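Local coordinates for protein putative thioesterase (Novosphingobium aromaticivorans, PDB 3CJY) that binds calcium and probably hydrolyses acyl-CoA thioesters with a pair of hot-dog domains, at residues E50-P55 with T85-R90; R54-G59 with I105-R110; A42-V47 with F101-S106; L75-L80 with A89-T94. All blocks are in the same frame, centred on the assembly; numbering follows the deposited sequence.

Contact 1 of 4, residues E50-P55 with T85-R90. With CA (calcium ion), chain B.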
loop_
_atom_site.group_PDB
_atom_site.type_symbol
_atom_site.label_atom_id
_atom_site.label_comp_id
_atom_site.label_asym_id
_atom_site.label_seq_id
_atom_site.Cartn_x
_atom_site.Cartn_y
_atom_site.Cartn_z
ATOM N N GLU A 50 14.788 -10.914 -10.320
ATOM C CA GLU A 50 15.748 -11.532 -11.258
ATOM C C GLU A 50 17.073 -10.757 -11.216
ATOM O O GLU A 50 18.172 -11.322 -11.287
ATOM C CB GLU A 50 15.114 -11.550 -12.665
ATOM C CG GLU A 50 15.255 -12.861 -13.443
ATOM C CD GLU A 50 16.470 -12.905 -14.284
ATOM O OE1 GLU A 50 16.994 -11.802 -14.567
ATOM O OE2 GLU A 50 16.899 -14.021 -14.668
ATOM N N THR A 51 16.977 -9.448 -11.083
ATOM C CA THR A 51 18.178 -8.608 -11.027
ATOM C C THR A 51 18.854 -8.741 -9.679
ATOM O O THR A 51 20.055 -8.897 -9.615
ATOM C CB THR A 51 17.831 -7.145 -11.252
ATOM O OG1 THR A 51 17.332 -7.004 -12.577
ATOM C CG2 THR A 51 19.044 -6.246 -11.049
ATOM N N VAL A 52 18.085 -8.751 -8.602
ATOM C CA VAL A 52 18.662 -8.808 -7.254
ATOM C C VAL A 52 19.018 -10.224 -6.790
ATOM O O VAL A 52 19.939 -10.416 -6.002
ATOM C CB VAL A 52 17.748 -8.084 -6.231
ATOM C CG1 VAL A 52 18.147 -8.410 -4.857
ATOM C CG2 VAL A 52 17.819 -6.569 -6.458
ATOM N N GLY A 53 18.254 -11.204 -7.237
ATOM C CA GLY A 53 18.529 -12.588 -6.922
ATOM C C GLY A 53 17.946 -13.020 -5.609
ATOM O O GLY A 53 18.453 -13.926 -4.967
ATOM N N ARG A 54 16.848 -12.385 -5.224
ATOM C CA ARG A 54 16.142 -12.793 -4.029
ATOM C C ARG A 54 14.671 -12.443 -4.191
ATOM O O ARG A 54 14.287 -11.687 -5.085
ATOM C CB ARG A 54 16.755 -12.173 -2.791
ATOM C CG ARG A 54 16.705 -10.697 -2.784
ATOM C CD ARG A 54 17.984 -10.156 -2.198
ATOM N NE ARG A 54 18.144 -10.477 -0.790
ATOM C CZ ARG A 54 19.215 -10.132 -0.087
ATOM N NH1 ARG A 54 20.211 -9.482 -0.683
ATOM N NH2 ARG A 54 19.298 -10.436 1.198
ATOM N N PRO A 55 13.841 -13.009 -3.326
ATOM C CA PRO A 55 12.402 -12.852 -3.475
ATOM C C PRO A 55 11.825 -11.538 -2.966
ATOM O O PRO A 55 12.374 -10.911 -2.069
ATOM C CB PRO A 55 11.825 -14.028 -2.667
ATOM C CG PRO A 55 12.916 -14.523 -1.836
ATOM C CD PRO A 55 14.215 -13.880 -2.213
ATOM N N THR A 85 20.591 -8.682 4.726
ATOM C CA THR A 85 19.247 -8.953 5.217
ATOM C C THR A 85 18.142 -8.469 4.282
ATOM O O THR A 85 17.038 -9.026 4.273
ATOM C CB THR A 85 19.016 -8.304 6.592
ATOM O OG1 THR A 85 18.551 -6.971 6.430
ATOM C CG2 THR A 85 20.284 -8.287 7.423
ATOM N N LEU A 86 18.477 -7.465 3.474
ATOM C CA LEU A 86 17.497 -6.761 2.640
ATOM C C LEU A 86 18.074 -6.100 1.392
ATOM O O LEU A 86 19.227 -5.674 1.346
ATOM C CB LEU A 86 16.847 -5.699 3.575
ATOM C CG LEU A 86 15.794 -4.626 3.289
ATOM C CD1 LEU A 86 16.423 -3.337 2.847
ATOM C CD2 LEU A 86 14.712 -5.090 2.333
ATOM N N ALA A 87 17.260 -6.073 0.347
ATOM C CA ALA A 87 17.595 -5.347 -0.850
ATOM C C ALA A 87 16.410 -4.472 -1.234
ATOM O O ALA A 87 15.238 -4.779 -0.928
ATOM C CB ALA A 87 17.977 -6.293 -1.986
ATOM N N GLN A 88 16.747 -3.349 -1.838
ATOM C CA GLN A 88 15.748 -2.431 -2.367
ATOM C C GLN A 88 16.082 -2.003 -3.756
ATOM O O GLN A 88 17.248 -1.789 -4.102
ATOM C CB GLN A 88 15.585 -1.251 -1.472
ATOM C CG GLN A 88 15.024 -1.731 -0.161
ATOM C CD GLN A 88 14.692 -0.609 0.696
ATOM O OE1 GLN A 88 15.484 0.318 0.736
ATOM N NE2 GLN A 88 13.516 -0.635 1.384
ATOM N N ALA A 89 15.040 -1.916 -4.568
ATOM C CA ALA A 89 15.199 -1.546 -5.973
ATOM C C ALA A 89 14.066 -0.648 -6.404
ATOM O O ALA A 89 13.051 -0.551 -5.723
ATOM C CB ALA A 89 15.148 -2.783 -6.830
ATOM N N ARG A 90 14.321 0.050 -7.499
ATOM C CA ARG A 90 13.315 0.809 -8.216
ATOM C C ARG A 90 13.259 0.290 -9.657
ATOM O O ARG A 90 14.293 -0.012 -10.248
ATOM C CB ARG A 90 13.669 2.276 -8.238
ATOM C CG ARG A 90 13.557 2.910 -6.902
ATOM C CD ARG A 90 13.450 4.422 -7.049
ATOM N NE ARG A 90 14.689 4.967 -7.550
ATOM C CZ ARG A 90 15.088 6.205 -7.272
ATOM N NH1 ARG A 90 14.341 6.982 -6.487
ATOM N NH2 ARG A 90 16.247 6.647 -7.742
HETATM CA CA CA B . 22.230 -9.021 -10.451
HETATM O O HOH W 1 17.223 -11.358 3.063
HETATM O O HOH W 2 22.684 -7.140 -9.211
#
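Val-52, in the last turn of the hot-dog helix 37-52, rests on Ala-87 at the start of strand 87-95, and Arg-54 in the loop after the helix lies along the residues just before that strand. The contact joins the C-terminal end of the central helix of the N-terminal hot-dog domain to the sheet wrapped round it. Its apolar part is small: Val-52 CG1 meets Ala-87 CB at 3.6 Å, put there by a chi1 of 166° that sets CG1 opposite the backbone N. Arg-54 CD reaches the same methyl, 3.9 Å from Ala-87 CB, so one alanine carbon receives both side chains. Between them Gly-53 takes a positive phi of 85°, a backbone shape that suits glycine as the chain leaves the helix. The polar part belongs to the Arg-54 guanidinium. In one of its two conformers the arginine chain bends at chi2 and chi3 and lays one guanidinium face over Leu-86 C, with no direct hydrogen bond between the two segments. Arg-54 NH1 is held by the carbonyl of Gly-83, and NH2 has a weak bond to Arg-84 O, so its main polar hold comes from Gly-83, just before segment 85-90. The metal part lies on the helix: Thr-51 O binds the calcium ion at 2.3 Å, with Asp-14 as a further ligand. Thr-51 OG1 is tied to Val-47 O and Tyr-17 OH. Water 1, at the guanidinium edge and in its plane, accepts from Arg-54 NH2 at 2.9 Å and donates to Thr-85 O at 2.6 Å.

Contact 2 of 4, residues R54-G59 with I105-R110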
loop_
_atom_site.group_PDB
_atom_site.type_symbol
_atom_site.label_atom_id
_atom_site.label_comp_id
_atom_site.label_asym_id
_atom_site.label_seq_id
_atom_site.Cartn_x
_atom_site.Cartn_y
_atom_site.Cartn_z
ATOM N N ARG A 54 16.848 -12.385 -5.224
ATOM C CA ARG A 54 16.142 -12.793 -4.029
ATOM C C ARG A 54 14.671 -12.443 -4.191
ATOM O O ARG A 54 14.287 -11.687 -5.085
ATOM C CB ARG A 54 16.755 -12.173 -2.791
ATOM C CG ARG A 54 16.705 -10.697 -2.784
ATOM C CD ARG A 54 17.984 -10.156 -2.198
ATOM N NE ARG A 54 18.144 -10.477 -0.790
ATOM C CZ ARG A 54 19.215 -10.132 -0.087
ATOM N NH1 ARG A 54 20.211 -9.482 -0.683
ATOM N NH2 ARG A 54 19.298 -10.436 1.198
ATOM N N PRO A 55 13.841 -13.009 -3.326
ATOM C CA PRO A 55 12.402 -12.852 -3.475
ATOM C C PRO A 55 11.825 -11.538 -2.966
ATOM O O PRO A 55 12.374 -10.911 -2.069
ATOM C CB PRO A 55 11.825 -14.028 -2.667
ATOM C CG PRO A 55 12.916 -14.523 -1.836
ATOM C CD PRO A 55 14.215 -13.880 -2.213
ATOM N N VAL A 56 10.729 -11.129 -3.573
ATOM C CA VAL A 56 10.081 -9.895 -3.205
ATOM C C VAL A 56 9.344 -10.027 -1.904
ATOM O O VAL A 56 8.735 -11.043 -1.635
ATOM C CB VAL A 56 9.061 -9.471 -4.308
ATOM C CG1 VAL A 56 8.117 -8.371 -3.821
ATOM C CG2 VAL A 56 9.812 -9.043 -5.595
ATOM N N VAL A 57 9.450 -8.986 -1.090
ATOM C CA VAL A 57 8.689 -8.838 0.155
ATOM C C VAL A 57 7.514 -7.917 -0.103
ATOM O O VAL A 57 6.390 -8.181 0.282
ATOM C CB VAL A 57 9.581 -8.298 1.312
ATOM C CG1 VAL A 57 8.785 -7.810 2.512
ATOM C CG2 VAL A 57 10.675 -9.277 1.661
ATOM N N GLN A 58 7.759 -6.801 -0.784
ATOM C CA GLN A 58 6.656 -5.886 -1.087
ATOM C C GLN A 58 7.014 -4.990 -2.204
ATOM O O GLN A 58 8.173 -4.739 -2.457
ATOM C CB GLN A 58 6.251 -5.037 0.148
ATOM C CG GLN A 58 7.254 -4.035 0.691
ATOM C CD GLN A 58 7.327 -2.735 -0.048
ATOM O OE1 GLN A 58 6.336 -2.265 -0.621
ATOM N NE2 GLN A 58 8.517 -2.122 -0.031
ATOM N N GLY A 59 6.014 -4.464 -2.874
ATOM C CA GLY A 59 6.283 -3.471 -3.920
ATOM C C GLY A 59 5.116 -2.507 -4.091
ATOM O O GLY A 59 3.969 -2.824 -3.789
ATOM N N ILE A 105 10.457 -1.463 -4.667
ATOM C CA ILE A 105 10.353 -2.862 -4.279
ATOM C C ILE A 105 11.419 -3.258 -3.251
ATOM O O ILE A 105 12.590 -2.853 -3.353
ATOM C CB ILE A 105 10.546 -3.753 -5.547
ATOM C CG1 ILE A 105 9.507 -3.391 -6.627
ATOM C CG2 ILE A 105 10.467 -5.257 -5.196
ATOM C CD1 ILE A 105 9.705 -4.047 -7.938
ATOM N N SER A 106 10.978 -3.986 -2.229
ATOM C CA SER A 106 11.859 -4.532 -1.195
ATOM C C SER A 106 11.940 -6.028 -1.424
ATOM O O SER A 106 10.940 -6.668 -1.713
ATOM C CB SER A 106 11.310 -4.325 0.221
ATOM O OG SER A 106 11.112 -2.965 0.462
ATOM N N LEU A 107 13.156 -6.543 -1.273
ATOM C CA LEU A 107 13.462 -7.955 -1.503
ATOM C C LEU A 107 14.269 -8.509 -0.356
ATOM O O LEU A 107 15.040 -7.805 0.256
ATOM C CB LEU A 107 14.208 -8.147 -2.826
ATOM C CG LEU A 107 13.529 -7.498 -4.036
ATOM C CD1 LEU A 107 14.170 -6.123 -4.321
ATOM C CD2 LEU A 107 13.617 -8.389 -5.268
ATOM N N GLY A 108 14.040 -9.773 -0.059
ATOM C CA GLY A 108 14.785 -10.426 1.002
ATOM C C GLY A 108 14.128 -11.694 1.458
ATOM O O GLY A 108 12.955 -11.975 1.169
HETATM N N MSE A 109 14.905 -12.448 2.206
HETATM C CA MSE A 109 14.434 -13.696 2.730
HETATM C C MSE A 109 15.478 -14.104 3.751
HETATM O O MSE A 109 16.629 -14.372 3.410
HETATM C CB MSE A 109 14.283 -14.715 1.594
HETATM C CG MSE A 109 13.515 -15.951 2.035
HETATM SE SE MSE A 109 13.531 -17.475 0.768
HETATM C CE MSE A 109 15.472 -17.500 0.424
ATOM N N ARG A 110 15.086 -14.062 5.011
ATOM C CA ARG A 110 15.992 -14.332 6.125
ATOM C C ARG A 110 15.783 -15.701 6.762
ATOM O O ARG A 110 14.670 -16.164 6.915
ATOM C CB ARG A 110 15.816 -13.231 7.132
ATOM C CG ARG A 110 16.039 -11.891 6.497
ATOM C CD ARG A 110 15.515 -10.834 7.384
ATOM N NE ARG A 110 16.322 -10.653 8.574
ATOM C CZ ARG A 110 15.882 -10.079 9.685
ATOM N NH1 ARG A 110 14.623 -9.710 9.768
ATOM N NH2 ARG A 110 16.692 -9.910 10.734
HETATM O O HOH W 1 17.223 -11.358 3.063
#
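Gln-58 reaches over Ser-106, its antiparallel partner, with a side chain that folds back on the neighbouring strand. From CB, on the same sheet face as the Ser-106 side chain, a chi1 of 66° sets CG between the backbone N and the carbonyl carbon, 4.1 Å from Ser-106 CB. The chain bends again at chi2, and CD comes 3.8 Å from Ser-106 OG. At the tip, Gln-58 NE2 donates to Ser-106 OG at 2.8 Å, the hydroxyl lying close to the amide plane; NE2 also bonds Gln-62 OE1 of the second subunit. A leucine here would probably leave Ser-106 OG without this donor and Gln-62 of the second subunit without its amide mate. The backbones form a classic beta bulge in the hot-dog sheet: Val-57 and Gln-58 both face Ser-106, whose O takes a 2.8 Å bond from Val-57 N and a weak one from Gln-58 N. Ser-106 N returns a bond to Gln-58 O. Beyond the bulge, Gly-108 N donates to Pro-55 O, approaching nearly in line with the C=O bond. On the other face, Val-56 CG2 sits 3.9 Å from both Ile-105 CG2 and Leu-107 CD2, crossing each side chain at a slant, and helix 37-52 packs against these residues through Leu-45 and Ala-48. Arg-54 CG touches Leu-107 CB at 3.6 Å. The Pro-55 ring crosses the selenomethionine side chain of Met-109 at about a right angle, CG to CB 3.7 Å.

Contact 3 of 4, residues A42-V47 with F101-S106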
loop_
_atom_site.group_PDB
_atom_site.type_symbol
_atom_site.label_atom_id
_atom_site.label_comp_id
_atom_site.label_asym_id
_atom_site.label_seq_id
_atom_site.Cartn_x
_atom_site.Cartn_y
_atom_site.Cartn_z
ATOM N N ALA A 42 3.384 -7.417 -11.745
ATOM C CA ALA A 42 4.038 -8.726 -11.862
ATOM C C ALA A 42 5.401 -8.626 -12.523
ATOM O O ALA A 42 6.383 -9.209 -12.076
ATOM C CB ALA A 42 3.155 -9.701 -12.620
ATOM N N LEU A 43 5.451 -7.871 -13.622
ATOM C CA LEU A 43 6.666 -7.686 -14.419
ATOM C C LEU A 43 7.701 -6.909 -13.640
ATOM O O LEU A 43 8.884 -7.219 -13.656
ATOM C CB LEU A 43 6.318 -7.000 -15.750
ATOM C CG LEU A 43 5.685 -7.864 -16.850
ATOM C CD1 LEU A 43 4.862 -7.072 -17.882
ATOM C CD2 LEU A 43 6.772 -8.706 -17.549
ATOM N N ALA A 44 7.239 -5.903 -12.929
ATOM C CA ALA A 44 8.171 -5.078 -12.141
ATOM C C ALA A 44 8.806 -5.951 -11.051
ATOM O O ALA A 44 10.046 -5.920 -10.801
ATOM C CB ALA A 44 7.433 -3.876 -11.560
ATOM N N LEU A 45 7.975 -6.762 -10.401
ATOM C CA LEU A 45 8.478 -7.614 -9.348
ATOM C C LEU A 45 9.375 -8.717 -9.861
ATOM O O LEU A 45 10.331 -9.115 -9.198
ATOM C CB LEU A 45 7.341 -8.237 -8.568
ATOM C CG LEU A 45 6.346 -7.318 -7.852
ATOM C CD1 LEU A 45 5.244 -8.191 -7.227
ATOM C CD2 LEU A 45 7.064 -6.465 -6.816
ATOM N N ASP A 46 9.078 -9.175 -11.070
ATOM C CA ASP A 46 9.821 -10.258 -11.702
ATOM C C ASP A 46 11.253 -9.785 -12.009
ATOM O O ASP A 46 12.220 -10.401 -11.583
ATOM C CB ASP A 46 9.109 -10.738 -12.983
ATOM C CG ASP A 46 9.702 -12.028 -13.536
ATOM O OD1 ASP A 46 9.462 -13.097 -12.941
ATOM O OD2 ASP A 46 10.391 -11.982 -14.565
ATOM N N VAL A 47 11.354 -8.633 -12.660
ATOM C CA VAL A 47 12.660 -8.083 -13.086
ATOM C C VAL A 47 13.516 -7.696 -11.867
ATOM O O VAL A 47 14.742 -7.845 -11.877
ATOM C CB VAL A 47 12.525 -6.929 -14.139
ATOM C CG1 VAL A 47 11.844 -7.477 -15.370
ATOM C CG2 VAL A 47 11.794 -5.662 -13.607
ATOM N N PHE A 101 5.162 3.863 -15.838
ATOM C CA PHE A 101 5.086 3.544 -14.405
ATOM C C PHE A 101 6.454 3.580 -13.747
ATOM O O PHE A 101 7.456 3.499 -14.408
ATOM C CB PHE A 101 4.347 2.191 -14.100
ATOM C CG PHE A 101 5.078 0.946 -14.551
ATOM C CD1 PHE A 101 6.190 0.487 -13.884
ATOM C CD2 PHE A 101 4.609 0.212 -15.610
ATOM C CE1 PHE A 101 6.842 -0.654 -14.308
ATOM C CE2 PHE A 101 5.281 -0.906 -16.053
ATOM C CZ PHE A 101 6.381 -1.337 -15.385
ATOM N N HIS A 102 6.452 3.786 -12.433
ATOM C CA HIS A 102 7.656 3.685 -11.620
ATOM C C HIS A 102 7.273 2.965 -10.336
ATOM O O HIS A 102 6.134 3.030 -9.857
ATOM C CB HIS A 102 8.339 5.023 -11.366
ATOM C CG HIS A 102 7.550 5.935 -10.477
ATOM N ND1 HIS A 102 7.752 5.991 -9.107
ATOM C CD2 HIS A 102 6.579 6.835 -10.758
ATOM C CE1 HIS A 102 6.909 6.873 -8.588
ATOM N NE2 HIS A 102 6.194 7.401 -9.565
ATOM N N SER A 103 8.246 2.290 -9.744
ATOM C CA SER A 103 7.987 1.464 -8.569
ATOM C C SER A 103 9.156 1.360 -7.624
ATOM O O SER A 103 10.299 1.574 -7.985
ATOM C CB SER A 103 7.605 0.060 -9.008
ATOM O OG SER A 103 8.689 -0.496 -9.681
ATOM N N GLY A 104 8.804 0.993 -6.407
ATOM C CA GLY A 104 9.754 0.727 -5.321
ATOM C C GLY A 104 9.441 -0.643 -4.762
ATOM O O GLY A 104 8.298 -0.962 -4.469
ATOM N N ILE A 105 10.457 -1.463 -4.667
ATOM C CA ILE A 105 10.353 -2.862 -4.279
ATOM C C ILE A 105 11.419 -3.258 -3.251
ATOM O O ILE A 105 12.590 -2.853 -3.353
ATOM C CB ILE A 105 10.546 -3.753 -5.547
ATOM C CG1 ILE A 105 9.507 -3.391 -6.627
ATOM C CG2 ILE A 105 10.467 -5.257 -5.196
ATOM C CD1 ILE A 105 9.705 -4.047 -7.938
ATOM N N SER A 106 10.978 -3.986 -2.229
ATOM C CA SER A 106 11.859 -4.532 -1.195
ATOM C C SER A 106 11.940 -6.028 -1.424
ATOM O O SER A 106 10.940 -6.668 -1.713
ATOM C CB SER A 106 11.310 -4.325 0.221
ATOM O OG SER A 106 11.112 -2.965 0.462
#
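Leu-45 and Ala-44 of the central hot-dog helix press on Ile-105 of strand 98-107, which runs beneath at an angle of 49° to the helix, the short axes 9.5 Å apart. Carbon meets carbon through most of this contact. Leu-45 points its CB to one side, but with chi1 at -60° and chi2 near 180° its branch swings back, and CD2 reaches Ile-105 CD1 at 3.8 Å. Ile-105 extends CG1 and CD1 up to the helix, and CD1 also comes within 4.3 Å of Ala-44 CB. That methyl in turn lies 4.3 Å from Phe-101 CE1, approaching the ring obliquely. With Ile-105 cut back to an alanine, the delta methyl that reaches the helix is gone and a gap is likely to open under Leu-45 and Ala-44. Two further touches bring carbon to oxygen. Ile-105 CD1 lies 3.4 Å from Ala-44 O, a carbonyl on the strand-facing flank of the helix, and Ser-103 OG lies 4.1 Å from Ala-44 CB. The serine hydroxyl is bonded to Val-91 O on the adjacent strand, so its polarity is met within the sheet. No hydrogen bond crosses between the segments, while the helix keeps its own, such as Asp-46 N to Ala-42 O. At this point, then, helix and strand meet through side-chain packing that is mainly apolar, with no directional bond to fix one segment against the other.

Contact 4 of 4, residues L75-L80 with A89-T94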
loop_
_atom_site.group_PDB
_atom_site.type_symbol
_atom_site.label_atom_id
_atom_site.label_comp_id
_atom_site.label_asym_id
_atom_site.label_seq_id
_atom_site.Cartn_x
_atom_site.Cartn_y
_atom_site.Cartn_z
ATOM N N LEU A 75 11.707 -2.231 -19.214
ATOM C CA LEU A 75 11.819 -2.125 -17.771
ATOM C C LEU A 75 13.267 -1.965 -17.383
ATOM O O LEU A 75 14.128 -2.698 -17.856
ATOM C CB LEU A 75 11.217 -3.326 -17.063
ATOM C CG LEU A 75 9.767 -3.696 -17.342
ATOM C CD1 LEU A 75 9.704 -4.838 -18.355
ATOM C CD2 LEU A 75 9.114 -4.150 -16.064
ATOM N N THR A 76 13.525 -0.940 -16.572
ATOM C CA THR A 76 14.861 -0.638 -16.088
ATOM C C THR A 76 14.880 -0.720 -14.565
ATOM O O THR A 76 14.069 -0.109 -13.883
ATOM C CB THR A 76 15.338 0.726 -16.567
ATOM O OG1 THR A 76 15.222 0.788 -17.992
ATOM C CG2 THR A 76 16.807 0.953 -16.200
ATOM N N VAL A 77 15.825 -1.492 -14.067
ATOM C CA VAL A 77 15.995 -1.735 -12.632
ATOM C C VAL A 77 17.198 -1.034 -12.034
ATOM O O VAL A 77 18.307 -1.127 -12.564
ATOM C CB VAL A 77 16.206 -3.218 -12.349
ATOM C CG1 VAL A 77 16.230 -3.493 -10.844
ATOM C CG2 VAL A 77 15.145 -4.074 -13.029
ATOM N N GLU A 78 16.952 -0.313 -10.942
ATOM C CA GLU A 78 17.994 0.335 -10.173
ATOM C C GLU A 78 18.009 -0.267 -8.779
ATOM O O GLU A 78 17.020 -0.205 -8.064
ATOM C CB GLU A 78 17.709 1.830 -10.047
ATOM C CG GLU A 78 18.712 2.577 -9.185
ATOM C CD GLU A 78 18.342 4.056 -8.998
ATOM O OE1 GLU A 78 17.149 4.409 -9.095
ATOM O OE2 GLU A 78 19.249 4.868 -8.718
ATOM N N VAL A 79 19.157 -0.785 -8.368
ATOM C CA VAL A 79 19.300 -1.344 -7.044
ATOM C C VAL A 79 19.816 -0.234 -6.122
ATOM O O VAL A 79 20.919 0.309 -6.299
ATOM C CB VAL A 79 20.242 -2.576 -7.042
ATOM C CG1 VAL A 79 20.348 -3.132 -5.648
ATOM C CG2 VAL A 79 19.742 -3.628 -8.042
ATOM N N LEU A 80 19.005 0.117 -5.144
ATOM C CA LEU A 80 19.348 1.183 -4.203
ATOM C C LEU A 80 20.206 0.612 -3.067
ATOM O O LEU A 80 21.007 1.317 -2.467
ATOM C CB LEU A 80 18.100 1.842 -3.629
ATOM C CG LEU A 80 17.104 2.420 -4.609
ATOM C CD1 LEU A 80 15.917 3.034 -3.852
ATOM C CD2 LEU A 80 17.741 3.467 -5.540
ATOM N N ALA A 89 15.040 -1.916 -4.568
ATOM C CA ALA A 89 15.199 -1.546 -5.973
ATOM C C ALA A 89 14.066 -0.648 -6.404
ATOM O O ALA A 89 13.051 -0.551 -5.723
ATOM C CB ALA A 89 15.148 -2.783 -6.830
ATOM N N ARG A 90 14.321 0.050 -7.499
ATOM C CA ARG A 90 13.315 0.809 -8.216
ATOM C C ARG A 90 13.259 0.290 -9.657
ATOM O O ARG A 90 14.293 -0.012 -10.248
ATOM C CB ARG A 90 13.669 2.276 -8.238
ATOM C CG ARG A 90 13.557 2.910 -6.902
ATOM C CD ARG A 90 13.450 4.422 -7.049
ATOM N NE ARG A 90 14.689 4.967 -7.550
ATOM C CZ ARG A 90 15.088 6.205 -7.272
ATOM N NH1 ARG A 90 14.341 6.982 -6.487
ATOM N NH2 ARG A 90 16.247 6.647 -7.742
ATOM N N VAL A 91 12.062 0.223 -10.203
ATOM C CA VAL A 91 11.820 -0.232 -11.553
ATOM C C VAL A 91 10.967 0.757 -12.302
ATOM O O VAL A 91 9.878 1.069 -11.904
ATOM C CB VAL A 91 11.119 -1.607 -11.629
ATOM C CG1 VAL A 91 10.949 -2.028 -13.108
ATOM C CG2 VAL A 91 11.894 -2.688 -10.820
ATOM N N ALA A 92 11.502 1.217 -13.422
ATOM C CA ALA A 92 10.801 2.135 -14.288
ATOM C C ALA A 92 10.356 1.394 -15.538
ATOM O O ALA A 92 11.147 0.665 -16.186
ATOM C CB ALA A 92 11.711 3.321 -14.697
ATOM N N GLY A 93 9.110 1.646 -15.898
ATOM C CA GLY A 93 8.552 1.145 -17.139
ATOM C C GLY A 93 8.383 2.298 -18.096
ATOM O O GLY A 93 7.904 3.391 -17.739
ATOM N N THR A 94 8.855 2.077 -19.312
ATOM C CA THR A 94 8.791 3.082 -20.370
ATOM C C THR A 94 8.438 2.437 -21.683
ATOM O O THR A 94 8.792 1.289 -21.943
ATOM C CB THR A 94 10.160 3.818 -20.589
ATOM O OG1 THR A 94 11.177 2.838 -20.779
ATOM C CG2 THR A 94 10.531 4.657 -19.424
HETATM O O HOH W 3 12.382 1.801 -18.518
#
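Two adjacent antiparallel strands of the N-terminal hot-dog sheet, 72-79 and 87-95, pair here, running 162° apart with their short axes 4.6 Å from each other. Thr-76 with Ala-92 and Glu-78 with Arg-90 are the hydrogen-bonded pairs, each joined by two backbone bonds; Glu-78 N to Arg-90 O, at 2.8 Å, is nearly straight. On the face turned to helix 37-52, Val-77 and Val-91 stand side by side, Val-77 CG2 being 4.2 Å from Val-91 CG2. Beside them Leu-75 CD2 comes 4.1 Å from Val-91 CG1. Val-47 of the helix packs on all three of these side chains. The other face carries charge. Glu-78 stretches out with CG opposite the backbone N (chi1 177°), while Arg-90 bends at chi3 and turns its guanidinium edge to the carboxylate in a salt bridge. Both donors converge on one oxygen: Arg-90 NH2 meets Glu-78 OE1 at 2.8 Å on the syn side, and Arg-90 NE reaches it at 3.0 Å from above the carboxylate plane. The oxygen lies almost in the guanidinium plane, though the two flat groups are turned 38° apart. Leu-80 crosses the arginine at about a right angle, its CD2 over one guanidinium face and its CD1 3.9 Å from Arg-90 CG; His-102 of the second subunit packs against both residues. Toward the far end of the pairing, water 3 donates to Ala-92 O at 2.9 Å and also bonds Thr-76 OG1 and Thr-94 OG1.

How the contacts relate
All four contacts belong to the N-terminal hot-dog domain and meet on neighbouring strands. Contacts 1 and 2, their centres 6 Å apart, share Arg-54, Pro-55 and water 1, and Ala-87 O lies 2.8 Å from Leu-107 N in a probable hydrogen bond. Contacts 3 and 4 have centres 7 Å apart and are probably joined by a hydrogen bond from Gly-93 N to Phe-101 O, 2.9 Å. Ile-105 serves contacts 2 and 3, and its O probably bonds Ala-89 N, which contacts 1 and 4 share. Contact 1 supplies one calcium ligand, Thr-51 O; Asp-14, outside all four, supplies another. The side chain of Val-79 in contact 4 is about 6 Å from the ion, that of Ile-105 about 13 Å.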